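Local atomic coordinates of agmatine N-acetyltransferase (Drosophila melanogaster, PDB entry 7CIW), a protein that transfers an acetyl group from acetyl-CoA to the primary amine of agmatine, and probably acylates arylalkylamines such as dopamine and serotonin as well. Residues A[167-172]-A[203-208]; A[126-131]-A[145-150]; A[104-109]-A[186-191]. The protein carries 1 engineered substitution. All coordinates share one frame; numbering follows the deposited sequence.

Contact 1 (A[167-172]-A[203-208]). Engineered in segment 167-172: Ala171 (natural residue Ser). With COA (coenzyme A), chain B.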
loop_
_atom_site.group_PDB
_atom_site.type_symbol
_atom_site.label_atom_id
_atom_site.label_comp_id
_atom_site.label_asym_id
_atom_site.label_seq_id
_atom_site.Cartn_x
_atom_site.Cartn_y
_atom_site.Cartn_z
ATOM N N THR A 167 4.573 0.725 6.233
ATOM C CA THR A 167 4.526 1.798 7.211
ATOM C C THR A 167 4.140 1.278 8.591
ATOM O O THR A 167 4.418 1.942 9.594
ATOM C CB THR A 167 3.537 2.860 6.732
ATOM O OG1 THR A 167 2.253 2.254 6.563
ATOM C CG2 THR A 167 3.984 3.424 5.387
ATOM N N SER A 168 3.531 0.098 8.651
ATOM C CA SER A 168 3.066 -0.538 9.874
ATOM C C SER A 168 3.922 -1.764 10.167
ATOM O O SER A 168 4.210 -2.550 9.259
ATOM C CB SER A 168 1.599 -0.953 9.717
ATOM O OG SER A 168 1.230 -1.936 10.665
ATOM N N VAL A 169 4.328 -1.933 11.434
ATOM C CA VAL A 169 5.136 -3.098 11.787
ATOM C C VAL A 169 4.361 -4.395 11.641
ATOM O O VAL A 169 4.972 -5.451 11.452
ATOM C CB VAL A 169 5.689 -3.010 13.227
ATOM C CG1 VAL A 169 6.468 -1.725 13.425
ATOM C CG2 VAL A 169 4.568 -3.144 14.247
ATOM N N TYR A 170 3.030 -4.358 11.738
ATOM C CA TYR A 170 2.259 -5.581 11.517
ATOM C C TYR A 170 2.349 -6.027 10.064
ATOM O O TYR A 170 2.376 -7.231 9.769
ATOM C CB TYR A 170 0.805 -5.365 11.930
ATOM C CG TYR A 170 0.701 -4.839 13.334
ATOM C CD1 TYR A 170 1.206 -5.575 14.399
ATOM C CD2 TYR A 170 0.123 -3.609 13.600
ATOM C CE1 TYR A 170 1.139 -5.107 15.682
ATOM C CE2 TYR A 170 0.050 -3.129 14.897
ATOM C CZ TYR A 170 0.565 -3.887 15.929
ATOM O OH TYR A 170 0.502 -3.427 17.226
ATOM N N ALA A 171 2.376 -5.074 9.137
ATOM C CA ALA A 171 2.548 -5.449 7.741
ATOM C C ALA A 171 3.965 -5.942 7.490
ATOM O O ALA A 171 4.168 -6.903 6.743
ATOM C CB ALA A 171 2.205 -4.275 6.828
ATOM N N ALA A 172 4.960 -5.299 8.111
ATOM C CA ALA A 172 6.327 -5.798 7.991
ATOM C C ALA A 172 6.422 -7.247 8.456
ATOM O O ALA A 172 7.002 -8.094 7.767
ATOM C CB ALA A 172 7.287 -4.908 8.779
ATOM N N PRO A 203 1.314 6.612 15.571
ATOM C CA PRO A 203 1.320 5.942 16.878
ATOM C C PRO A 203 2.387 4.864 16.939
ATOM O O PRO A 203 2.555 4.096 15.983
ATOM C CB PRO A 203 -0.084 5.323 16.967
ATOM C CG PRO A 203 -0.903 6.028 15.944
ATOM C CD PRO A 203 0.040 6.446 14.856
ATOM N N PRO A 204 3.132 4.766 18.038
ATOM C CA PRO A 204 3.900 3.550 18.278
ATOM C C PRO A 204 2.988 2.341 18.233
ATOM O O PRO A 204 1.781 2.443 18.519
ATOM C CB PRO A 204 4.486 3.773 19.679
ATOM C CG PRO A 204 4.657 5.263 19.756
ATOM C CD PRO A 204 3.452 5.823 19.017
ATOM N N PRO A 205 3.520 1.162 17.877
ATOM C CA PRO A 205 4.930 0.796 17.704
ATOM C C PRO A 205 5.531 1.117 16.330
ATOM O O PRO A 205 6.632 0.658 16.034
ATOM C CB PRO A 205 4.904 -0.714 17.925
ATOM C CG PRO A 205 3.559 -1.129 17.360
ATOM C CD PRO A 205 2.618 0.027 17.594
ATOM N N HIS A 206 4.828 1.890 15.507
ATOM C CA HIS A 206 5.259 2.138 14.132
ATOM C C HIS A 206 6.294 3.252 14.127
ATOM O O HIS A 206 5.963 4.436 14.085
ATOM C CB HIS A 206 4.061 2.486 13.266
ATOM C CG HIS A 206 2.909 1.561 13.476
ATOM N ND1 HIS A 206 2.970 0.217 13.170
ATOM C CD2 HIS A 206 1.676 1.775 13.994
ATOM C CE1 HIS A 206 1.818 -0.351 13.475
ATOM N NE2 HIS A 206 1.016 0.571 13.977
ATOM N N GLU A 207 7.563 2.862 14.148
ATOM C CA GLU A 207 8.664 3.808 14.217
ATOM C C GLU A 207 9.301 4.110 12.872
ATOM O O GLU A 207 10.073 5.070 12.784
ATOM C CB GLU A 207 9.763 3.286 15.150
ATOM C CG GLU A 207 9.315 2.948 16.541
ATOM C CD GLU A 207 10.439 2.325 17.341
ATOM O OE1 GLU A 207 11.514 2.956 17.439
ATOM O OE2 GLU A 207 10.253 1.202 17.860
ATOM N N SER A 208 9.022 3.321 11.836
ATOM C CA SER A 208 9.714 3.477 10.562
ATOM C C SER A 208 8.841 2.941 9.441
ATOM O O SER A 208 7.915 2.159 9.676
ATOM C CB SER A 208 11.039 2.722 10.560
ATOM O OG SER A 208 10.781 1.336 10.736
HETATM N N1A COA B . -3.003 -4.259 15.720
HETATM C C2A COA B . -2.692 -5.163 16.691
HETATM N N3A COA B . -2.383 -6.461 16.361
HETATM C C4A COA B . -2.386 -6.853 15.076
HETATM C C5A COA B . -2.698 -5.961 14.124
HETATM C C6A COA B . -3.002 -4.657 14.460
HETATM N N6A COA B . -3.393 -3.352 13.787
HETATM N N7A COA B . -2.640 -6.564 12.910
HETATM C C8A COA B . -2.294 -7.844 13.100
HETATM N N9A COA B . -2.131 -8.014 14.421
HETATM C C1B COA B . -1.837 -9.067 15.201
HETATM C C2B COA B . -2.947 -10.120 14.957
HETATM O O2B COA B . -4.153 -9.861 15.777
HETATM C C3B COA B . -2.363 -11.314 15.179
HETATM O O3B COA B . -2.118 -11.620 16.579
HETATM P P3B COA B . -3.170 -12.488 17.532
HETATM O O7A COA B . -3.936 -13.492 16.693
HETATM O O8A COA B . -2.400 -13.144 18.682
HETATM O O9A COA B . -4.130 -11.455 18.104
HETATM C C4B COA B . -0.852 -11.119 14.593
HETATM O O4B COA B . -0.573 -9.824 14.665
HETATM C C5B COA B . -0.716 -11.657 13.189
HETATM O O5B COA B . -1.867 -11.252 12.459
HETATM P P1A COA B . -1.851 -11.210 10.783
HETATM O O1A COA B . -0.441 -11.278 10.190
HETATM O O2A COA B . -2.774 -12.295 10.251
HETATM O O3A COA B . -2.442 -9.722 10.428
HETATM P P2A COA B . -3.645 -9.360 9.371
HETATM O O4A COA B . -4.959 -9.868 9.886
HETATM O O5A COA B . -3.288 -9.880 7.998
HETATM O O6A COA B . -3.612 -7.716 9.445
HETATM C CBP COA B . -2.856 -5.690 8.618
HETATM C CCP COA B . -2.440 -7.057 9.096
HETATM C CDP COA B . -3.587 -5.872 7.244
HETATM C CEP COA B . -1.619 -4.798 8.435
HETATM C CAP COA B . -3.756 -5.069 9.684
HETATM O OAP COA B . -2.983 -4.813 10.831
HETATM C C9P COA B . -4.413 -3.742 9.256
HETATM O O9P COA B . -5.352 -3.694 8.522
HETATM N N8P COA B . -3.882 -2.513 9.810
HETATM C C7P COA B . -4.484 -1.201 9.510
HETATM C C6P COA B . -4.105 -0.606 8.086
HETATM C C5P COA B . -2.606 -0.715 7.960
HETATM O O5P COA B . -1.858 -0.247 8.777
HETATM N N4P COA B . -2.116 -1.437 6.750
HETATM C C3P COA B . -0.714 -1.696 6.464
HETATM C C2P COA B . 0.086 -0.428 6.163
HETATM S S1P COA B . 1.672 -1.141 5.631
#

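Contact 2 (A[126-131]-A[145-150]). With G0R (N-(4-carbamimidamidobutyl)ethanamide), chain C; COA (coenzyme A), chain B.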
loop_
_atom_site.group_PDB
_atom_site.type_symbol
_atom_site.label_atom_id
_atom_site.label_comp_id
_atom_site.label_asym_id
_atom_site.label_seq_id
_atom_site.Cartn_x
_atom_site.Cartn_y
_atom_site.Cartn_z
ATOM N N LEU A 126 5.439 -4.616 -9.483
ATOM C CA LEU A 126 4.073 -4.453 -8.998
ATOM C C LEU A 126 4.138 -3.966 -7.558
ATOM O O LEU A 126 4.610 -4.686 -6.677
ATOM C CB LEU A 126 3.294 -5.764 -9.101
ATOM C CG LEU A 126 1.803 -5.710 -8.788
ATOM C CD1 LEU A 126 1.105 -4.626 -9.587
ATOM C CD2 LEU A 126 1.175 -7.058 -9.107
ATOM N N HIS A 127 3.670 -2.749 -7.318
ATOM C CA HIS A 127 3.775 -2.137 -6.002
ATOM C C HIS A 127 2.447 -2.205 -5.261
ATOM O O HIS A 127 1.410 -1.819 -5.807
ATOM C CB HIS A 127 4.218 -0.683 -6.142
ATOM C CG HIS A 127 4.527 -0.023 -4.839
ATOM N ND1 HIS A 127 5.723 -0.204 -4.182
ATOM C CD2 HIS A 127 3.781 0.790 -4.050
ATOM C CE1 HIS A 127 5.711 0.485 -3.054
ATOM N NE2 HIS A 127 4.544 1.091 -2.945
ATOM N N VAL A 128 2.484 -2.655 -4.009
ATOM C CA VAL A 128 1.284 -2.718 -3.175
ATOM C C VAL A 128 1.117 -1.375 -2.469
ATOM O O VAL A 128 1.923 -1.011 -1.606
ATOM C CB VAL A 128 1.355 -3.872 -2.173
ATOM C CG1 VAL A 128 0.153 -3.843 -1.229
ATOM C CG2 VAL A 128 1.437 -5.197 -2.927
ATOM N N HIS A 129 0.072 -0.626 -2.854
ATOM C CA HIS A 129 -0.193 0.705 -2.323
ATOM C C HIS A 129 -1.024 0.706 -1.046
ATOM O O HIS A 129 -0.939 1.668 -0.276
ATOM C CB HIS A 129 -0.904 1.564 -3.381
ATOM C CG HIS A 129 -0.047 1.882 -4.564
ATOM N ND1 HIS A 129 1.043 2.721 -4.483
ATOM C CD2 HIS A 129 -0.104 1.458 -5.851
ATOM C CE1 HIS A 129 1.611 2.811 -5.673
ATOM N NE2 HIS A 129 0.946 2.042 -6.516
ATOM N N ALA A 130 -1.824 -0.328 -0.804
ATOM C CA ALA A 130 -2.643 -0.346 0.405
ATOM C C ALA A 130 -3.029 -1.776 0.738
ATOM O O ALA A 130 -3.280 -2.575 -0.161
ATOM C CB ALA A 130 -3.901 0.509 0.221
ATOM N N LEU A 131 -3.031 -2.094 2.032
ATOM C CA LEU A 131 -3.454 -3.397 2.544
ATOM C C LEU A 131 -4.168 -3.168 3.863
ATOM O O LEU A 131 -3.584 -2.577 4.772
ATOM C CB LEU A 131 -2.249 -4.314 2.738
ATOM C CG LEU A 131 -2.602 -5.711 3.231
ATOM C CD1 LEU A 131 -3.276 -6.499 2.129
ATOM C CD2 LEU A 131 -1.335 -6.410 3.713
ATOM N N ARG A 145 -3.133 -13.771 2.478
ATOM C CA ARG A 145 -3.836 -14.324 1.326
ATOM C C ARG A 145 -3.979 -13.292 0.215
ATOM O O ARG A 145 -3.775 -13.609 -0.961
ATOM C CB ARG A 145 -5.203 -14.858 1.749
ATOM C CG ARG A 145 -5.123 -16.109 2.611
ATOM C CD ARG A 145 -5.327 -17.357 1.781
ATOM N NE ARG A 145 -4.416 -17.368 0.644
ATOM C CZ ARG A 145 -3.348 -18.146 0.553
ATOM N NH1 ARG A 145 -3.064 -18.996 1.531
ATOM N NH2 ARG A 145 -2.565 -18.070 -0.515
ATOM N N LEU A 146 -4.308 -12.043 0.568
ATOM C CA LEU A 146 -4.407 -11.003 -0.451
ATOM C C LEU A 146 -3.047 -10.693 -1.077
ATOM O O LEU A 146 -2.960 -10.502 -2.295
ATOM C CB LEU A 146 -5.034 -9.737 0.140
ATOM C CG LEU A 146 -6.520 -9.900 0.462
ATOM C CD1 LEU A 146 -7.040 -8.675 1.180
ATOM C CD2 LEU A 146 -7.296 -10.128 -0.810
ATOM N N MET A 147 -1.976 -10.634 -0.270
ATOM C CA MET A 147 -0.642 -10.432 -0.840
ATOM C C MET A 147 -0.253 -11.568 -1.782
ATOM O O MET A 147 0.365 -11.333 -2.828
ATOM C CB MET A 147 0.400 -10.282 0.277
ATOM C CG MET A 147 0.212 -9.018 1.117
ATOM S SD MET A 147 0.489 -7.496 0.210
ATOM C CE MET A 147 2.259 -7.553 -0.097
ATOM N N GLU A 148 -0.609 -12.811 -1.440
ATOM C CA GLU A 148 -0.332 -13.911 -2.356
ATOM C C GLU A 148 -1.125 -13.761 -3.648
ATOM O O GLU A 148 -0.623 -14.069 -4.737
ATOM C CB GLU A 148 -0.640 -15.245 -1.680
ATOM C CG GLU A 148 0.315 -15.552 -0.525
ATOM C CD GLU A 148 1.617 -16.188 -0.992
ATOM O OE1 GLU A 148 1.852 -16.244 -2.219
ATOM O OE2 GLU A 148 2.411 -16.631 -0.130
ATOM N N THR A 149 -2.361 -13.274 -3.549
ATOM C CA THR A 149 -3.158 -13.043 -4.754
ATOM C C THR A 149 -2.501 -12.008 -5.648
ATOM O O THR A 149 -2.470 -12.161 -6.877
ATOM C CB THR A 149 -4.572 -12.605 -4.362
ATOM O OG1 THR A 149 -5.145 -13.606 -3.513
ATOM C CG2 THR A 149 -5.451 -12.411 -5.595
ATOM N N VAL A 150 -1.966 -10.943 -5.045
ATOM C CA VAL A 150 -1.256 -9.926 -5.813
ATOM C C VAL A 150 -0.023 -10.520 -6.476
ATOM O O VAL A 150 0.267 -10.233 -7.643
ATOM C CB VAL A 150 -0.891 -8.738 -4.911
ATOM C CG1 VAL A 150 0.071 -7.787 -5.642
ATOM C CG2 VAL A 150 -2.167 -8.028 -4.483
HETATM C C10 G0R C . -2.084 6.575 1.480
HETATM N N12 G0R C . -2.517 7.320 2.655
HETATM C C1 G0R C . 0.614 -1.467 1.921
HETATM C C2 G0R C . 0.307 -0.120 2.572
HETATM C C5 G0R C . 1.078 2.209 3.184
HETATM C C6 G0R C . 0.824 3.275 2.116
HETATM C C7 G0R C . 0.762 4.692 2.697
HETATM C C8 G0R C . -0.641 5.298 2.833
HETATM N N4 G0R C . 1.325 0.910 2.579
HETATM N N9 G0R C . -1.228 5.659 1.562
HETATM N N11 G0R C . -2.645 6.880 0.187
HETATM O O3 G0R C . -0.758 0.081 3.053
HETATM N N1A COA B . -3.003 -4.259 15.720
HETATM C C2A COA B . -2.692 -5.163 16.691
HETATM N N3A COA B . -2.383 -6.461 16.361
HETATM C C4A COA B . -2.386 -6.853 15.076
HETATM C C5A COA B . -2.698 -5.961 14.124
HETATM C C6A COA B . -3.002 -4.657 14.460
HETATM N N6A COA B . -3.393 -3.352 13.787
HETATM N N7A COA B . -2.640 -6.564 12.910
HETATM C C8A COA B . -2.294 -7.844 13.100
HETATM N N9A COA B . -2.131 -8.014 14.421
HETATM C C1B COA B . -1.837 -9.067 15.201
HETATM C C2B COA B . -2.947 -10.120 14.957
HETATM O O2B COA B . -4.153 -9.861 15.777
HETATM C C3B COA B . -2.363 -11.314 15.179
HETATM O O3B COA B . -2.118 -11.620 16.579
HETATM P P3B COA B . -3.170 -12.488 17.532
HETATM O O7A COA B . -3.936 -13.492 16.693
HETATM O O8A COA B . -2.400 -13.144 18.682
HETATM O O9A COA B . -4.130 -11.455 18.104
HETATM C C4B COA B . -0.852 -11.119 14.593
HETATM O O4B COA B . -0.573 -9.824 14.665
HETATM C C5B COA B . -0.716 -11.657 13.189
HETATM O O5B COA B . -1.867 -11.252 12.459
HETATM P P1A COA B . -1.851 -11.210 10.783
HETATM O O1A COA B . -0.441 -11.278 10.190
HETATM O O2A COA B . -2.774 -12.295 10.251
HETATM O O3A COA B . -2.442 -9.722 10.428
HETATM P P2A COA B . -3.645 -9.360 9.371
HETATM O O4A COA B . -4.959 -9.868 9.886
HETATM O O5A COA B . -3.288 -9.880 7.998
HETATM O O6A COA B . -3.612 -7.716 9.445
HETATM C CBP COA B . -2.856 -5.690 8.618
HETATM C CCP COA B . -2.440 -7.057 9.096
HETATM C CDP COA B . -3.587 -5.872 7.244
HETATM C CEP COA B . -1.619 -4.798 8.435
HETATM C CAP COA B . -3.756 -5.069 9.684
HETATM O OAP COA B . -2.983 -4.813 10.831
HETATM C C9P COA B . -4.413 -3.742 9.256
HETATM O O9P COA B . -5.352 -3.694 8.522
HETATM N N8P COA B . -3.882 -2.513 9.810
HETATM C C7P COA B . -4.484 -1.201 9.510
HETATM C C6P COA B . -4.105 -0.606 8.086
HETATM C C5P COA B . -2.606 -0.715 7.960
HETATM O O5P COA B . -1.858 -0.247 8.777
HETATM N N4P COA B . -2.116 -1.437 6.750
HETATM C C3P COA B . -0.714 -1.696 6.464
HETATM C C2P COA B . 0.086 -0.428 6.163
HETATM S S1P COA B . 1.672 -1.141 5.631
#

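Contact 3 (A[104-109]-A[186-191])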
loop_
_atom_site.group_PDB
_atom_site.type_symbol
_atom_site.label_atom_id
_atom_site.label_comp_id
_atom_site.label_asym_id
_atom_site.label_seq_id
_atom_site.Cartn_x
_atom_site.Cartn_y
_atom_site.Cartn_z
ATOM N N LEU A 104 2.688 12.020 0.402
ATOM C CA LEU A 104 3.447 11.812 -0.827
ATOM C C LEU A 104 4.915 12.178 -0.663
ATOM O O LEU A 104 5.781 11.536 -1.266
ATOM C CB LEU A 104 2.848 12.625 -1.968
ATOM C CG LEU A 104 1.749 11.922 -2.760
ATOM C CD1 LEU A 104 1.148 12.902 -3.749
ATOM C CD2 LEU A 104 2.282 10.684 -3.469
ATOM N N HIS A 105 5.229 13.198 0.138
ATOM C CA HIS A 105 6.644 13.537 0.282
ATOM C C HIS A 105 7.413 12.420 0.986
ATOM O O HIS A 105 8.553 12.117 0.610
ATOM C CB HIS A 105 6.805 14.873 1.002
ATOM C CG HIS A 105 6.839 16.045 0.069
ATOM N ND1 HIS A 105 5.714 16.768 -0.267
ATOM C CD2 HIS A 105 7.862 16.604 -0.622
ATOM C CE1 HIS A 105 6.047 17.733 -1.106
ATOM N NE2 HIS A 105 7.343 17.655 -1.340
ATOM N N LEU A 106 6.791 11.751 1.964
ATOM C CA LEU A 106 7.445 10.587 2.558
ATOM C C LEU A 106 7.536 9.441 1.553
ATOM O O LEU A 106 8.606 8.849 1.364
ATOM C CB LEU A 106 6.713 10.134 3.823
ATOM C CG LEU A 106 7.420 8.940 4.476
ATOM C CD1 LEU A 106 7.629 9.164 5.957
ATOM C CD2 LEU A 106 6.728 7.591 4.208
ATOM N N LEU A 107 6.426 9.121 0.888
ATOM C CA LEU A 107 6.443 8.004 -0.054
ATOM C C LEU A 107 7.430 8.247 -1.189
ATOM O O LEU A 107 8.069 7.307 -1.691
ATOM C CB LEU A 107 5.035 7.773 -0.599
ATOM C CG LEU A 107 4.045 7.206 0.421
ATOM C CD1 LEU A 107 2.644 7.106 -0.183
ATOM C CD2 LEU A 107 4.507 5.850 0.931
ATOM N N SER A 108 7.575 9.501 -1.611
ATOM C CA SER A 108 8.504 9.804 -2.692
ATOM C C SER A 108 9.946 9.681 -2.223
ATOM O O SER A 108 10.804 9.200 -2.970
ATOM C CB SER A 108 8.226 11.207 -3.240
ATOM O OG SER A 108 9.217 11.630 -4.165
ATOM N N ALA A 109 10.237 10.119 -0.992
ATOM C CA ALA A 109 11.572 9.893 -0.449
ATOM C C ALA A 109 11.918 8.409 -0.448
ATOM O O ALA A 109 13.043 8.028 -0.788
ATOM C CB ALA A 109 11.683 10.473 0.962
ATOM N N LEU A 186 13.284 3.823 6.787
ATOM C CA LEU A 186 13.307 5.259 7.036
ATOM C C LEU A 186 12.527 5.519 8.312
ATOM O O LEU A 186 11.320 5.274 8.358
ATOM C CB LEU A 186 12.712 6.033 5.861
ATOM C CG LEU A 186 12.520 7.542 6.019
ATOM C CD1 LEU A 186 13.816 8.201 6.458
ATOM C CD2 LEU A 186 12.015 8.119 4.692
ATOM N N ARG A 187 13.210 6.019 9.345
ATOM C CA ARG A 187 12.552 6.320 10.607
ATOM C C ARG A 187 11.766 7.615 10.509
ATOM O O ARG A 187 12.241 8.603 9.944
ATOM C CB ARG A 187 13.570 6.437 11.738
ATOM C CG ARG A 187 14.371 5.176 11.969
ATOM C CD ARG A 187 15.164 5.293 13.269
ATOM N NE ARG A 187 14.597 4.434 14.306
ATOM C CZ ARG A 187 13.829 4.861 15.305
ATOM N NH1 ARG A 187 13.530 6.149 15.418
ATOM N NH2 ARG A 187 13.354 3.999 16.194
ATOM N N TYR A 188 10.565 7.615 11.091
ATOM C CA TYR A 188 9.696 8.778 10.945
ATOM C C TYR A 188 10.291 10.012 11.600
ATOM O O TYR A 188 10.105 11.123 11.092
ATOM C CB TYR A 188 8.311 8.494 11.528
ATOM C CG TYR A 188 7.592 7.393 10.785
ATOM C CD1 TYR A 188 7.332 7.505 9.432
ATOM C CD2 TYR A 188 7.198 6.239 11.435
ATOM C CE1 TYR A 188 6.684 6.504 8.749
ATOM C CE2 TYR A 188 6.542 5.226 10.755
ATOM C CZ TYR A 188 6.297 5.371 9.410
ATOM O OH TYR A 188 5.644 4.374 8.718
ATOM N N VAL A 189 11.013 9.844 12.712
ATOM C CA VAL A 189 11.613 11.013 13.361
ATOM C C VAL A 189 12.698 11.655 12.504
ATOM O O VAL A 189 13.059 12.817 12.742
ATOM C CB VAL A 189 12.210 10.660 14.733
ATOM C CG1 VAL A 189 11.125 10.228 15.697
ATOM C CG2 VAL A 189 13.279 9.589 14.601
ATOM N N ASP A 190 13.249 10.926 11.539
ATOM C CA ASP A 190 14.319 11.420 10.681
ATOM C C ASP A 190 13.803 12.158 9.454
ATOM O O ASP A 190 14.616 12.709 8.705
ATOM C CB ASP A 190 15.212 10.261 10.205
ATOM C CG ASP A 190 15.987 9.599 11.338
ATOM O OD1 ASP A 190 16.197 10.246 12.392
ATOM O OD2 ASP A 190 16.414 8.434 11.156
ATOM N N HIS A 191 12.488 12.171 9.207
ATOM C CA HIS A 191 11.940 12.741 7.977
ATOM C C HIS A 191 11.254 14.073 8.274
ATOM O O HIS A 191 10.174 14.103 8.869
ATOM C CB HIS A 191 10.974 11.777 7.283
ATOM C CG HIS A 191 10.518 12.274 5.948
ATOM N ND1 HIS A 191 11.325 12.242 4.834
ATOM C CD2 HIS A 191 9.363 12.864 5.561
ATOM C CE1 HIS A 191 10.679 12.771 3.809
ATOM N NE2 HIS A 191 9.488 13.163 4.227
#

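Contact 1 (A[167-172]-A[203-208])
Val169 and His206 meet through one directional bond: the backbone N-H of Val169 donates to His206 ND1, with N and ND1 3.1 Å apart, nearly straight at 160°, and with the donor lying close to the plane of the imidazole. The site is the first turn of helix 169-177, part of the coenzyme-binding side of the GNAT fold, and Ser168 is its N-cap. Backbone N-H groups of a first turn have no helical carbonyl to pair with, and here a histidine from the loop before strand 208-215 takes up one of them. Ser168 OG, anti to its own backbone N (chi1 161°), serves the next by accepting a weak bond from Tyr170 N at 3.2 Å. The imidazole also borders Tyr170, His206 CE1 lying 3.6 Å from Tyr170 CE2 with the two ring planes at 84°. Around this polar core the packing is apolar. Val169 CG2 reaches Pro205 CG at 3.8 Å and at the same time lies over the centre of one face of the Tyr170 ring. Over the opposite face comes the adenine of coenzyme A, whose N1A is 3.4 Å from Tyr170 CE2. A serine in place of Tyr170 would probably leave the adenine without its flat partner and open a gap beside Pro205 and His206. Farther out, Pro35 of helix 35-38 touches both Ser168 and His206, while Thr167 OG1 is hydrogen-bonded to Glu34. At the engineered position, the methyl CB of Ala171 lies 3.4 Å from the coenzyme sulfur S1P.

Contact 2 (A[126-131]-A[145-150])
Met147 folds back on itself to fill the space beside Val128 and Leu131: bends at chi2 (-66°) and chi3 (-69°) curl the thioether so that SD lies 3.9 Å from Val128 CG1 while the terminal CE meets Val128 CG2 at 3.8 Å. Higher up the same chain, Met147 CG rests 4.0 Å from Leu131 CD2. Val128 uses both its branches. CG1, anti to the backbone N (chi1 175°), faces the sulfur and also the acetyl methyl C1 of the bound acetylagmatine, whereas CG2 wedges between the methionine methyl and Val150 CG1. Strand 125-133 and helix 142-156 are the first two elements of a beta-alpha-beta unit completed by strand 161-166, and these side chains seal the helix to the sheet. At the far end Leu126 extends CD2 to within 3.7 Å of Val150 CG1, and at the other Leu131 CD1 approaches Leu146 CB more loosely, at 4.2 Å. Phe63 and Val75 of neighbouring strands close round Val150. On the strand, His129 and Ala130 form a classic beta bulge opposite Val76. Just beyond it, Leu131 O accepts from coenzyme A N4P at 2.7 Å, and Leu131 N gives a weak bond to the acetyl oxygen O3 of acetylagmatine.

Contact 3 (A[104-109]-A[186-191])
Leu106 drives its CD1 methyl against the edge of the Tyr188 ring, 3.9 Å from Tyr188 CD1 and near the ring plane, the two side chains crossing at about a right angle. This is the close-packed half of a contact that joins helix 99-114 to the end of the edge strand 181-187 and the 3-10 turn following it. Leu106 leaves the helix with CG anti to its backbone N (chi1 -178°), and its second torsion, 131°, lies off the usual staggered positions. The methyl thereby reaches the tyrosine, while the root of the side chain lies along His191. Leu36, Val209 and Ile200 pack round the same leucine, which is buried. The far end of the phenol is held by a hydrogen bond between Tyr188 OH and Thr167 O.

His191 carries the more open half. With CG likewise anti to the backbone N, the imidazole extends over the helix surface, NE2 coming within 3.7 Å of Leu106 CA and CE1 within 3.8 Å of Ala109 CB. The fit slackens beyond it: Ala109 CB is 4.4 Å from Leu186 CD2, and the three residues on this side are all partly exposed.

The polar groups of His105 and Tyr188 have their partners elsewhere. His191 NE2 is 3.9 Å from His105 O, too far for a bond, and that carbonyl already accepts from Ala109 N; His105 ND1 in turn is held by Gly101 O. The two segments are thus held to each other mainly by apolar burial and close fit, and toward the helix the imidazole of His191 serves as packing, not as a hydrogen-bond partner.

Read from the N terminus, contact 3 opens first, on helix 99-114. Contact 2 then opens and closes within the strand-to-helix step of a beta-alpha-beta unit, nested inside the loop of contact 3, and fixes helix 142-156 on the central sheet. Contact 1 opens next, at the start of helix 169-177. Contact 3 closes at 186-191, tying its helix to the outermost strand 181-187 of that sheet, before contact 1 closes at 203-208 in the loop leading to strand 208-215; these two loops therefore cross. They also touch, through a salt bridge between Glu207 OE1 and Arg187 NH2. Contacts 1 and 2, with centres about 17 Å apart, do not meet but share coenzyme A.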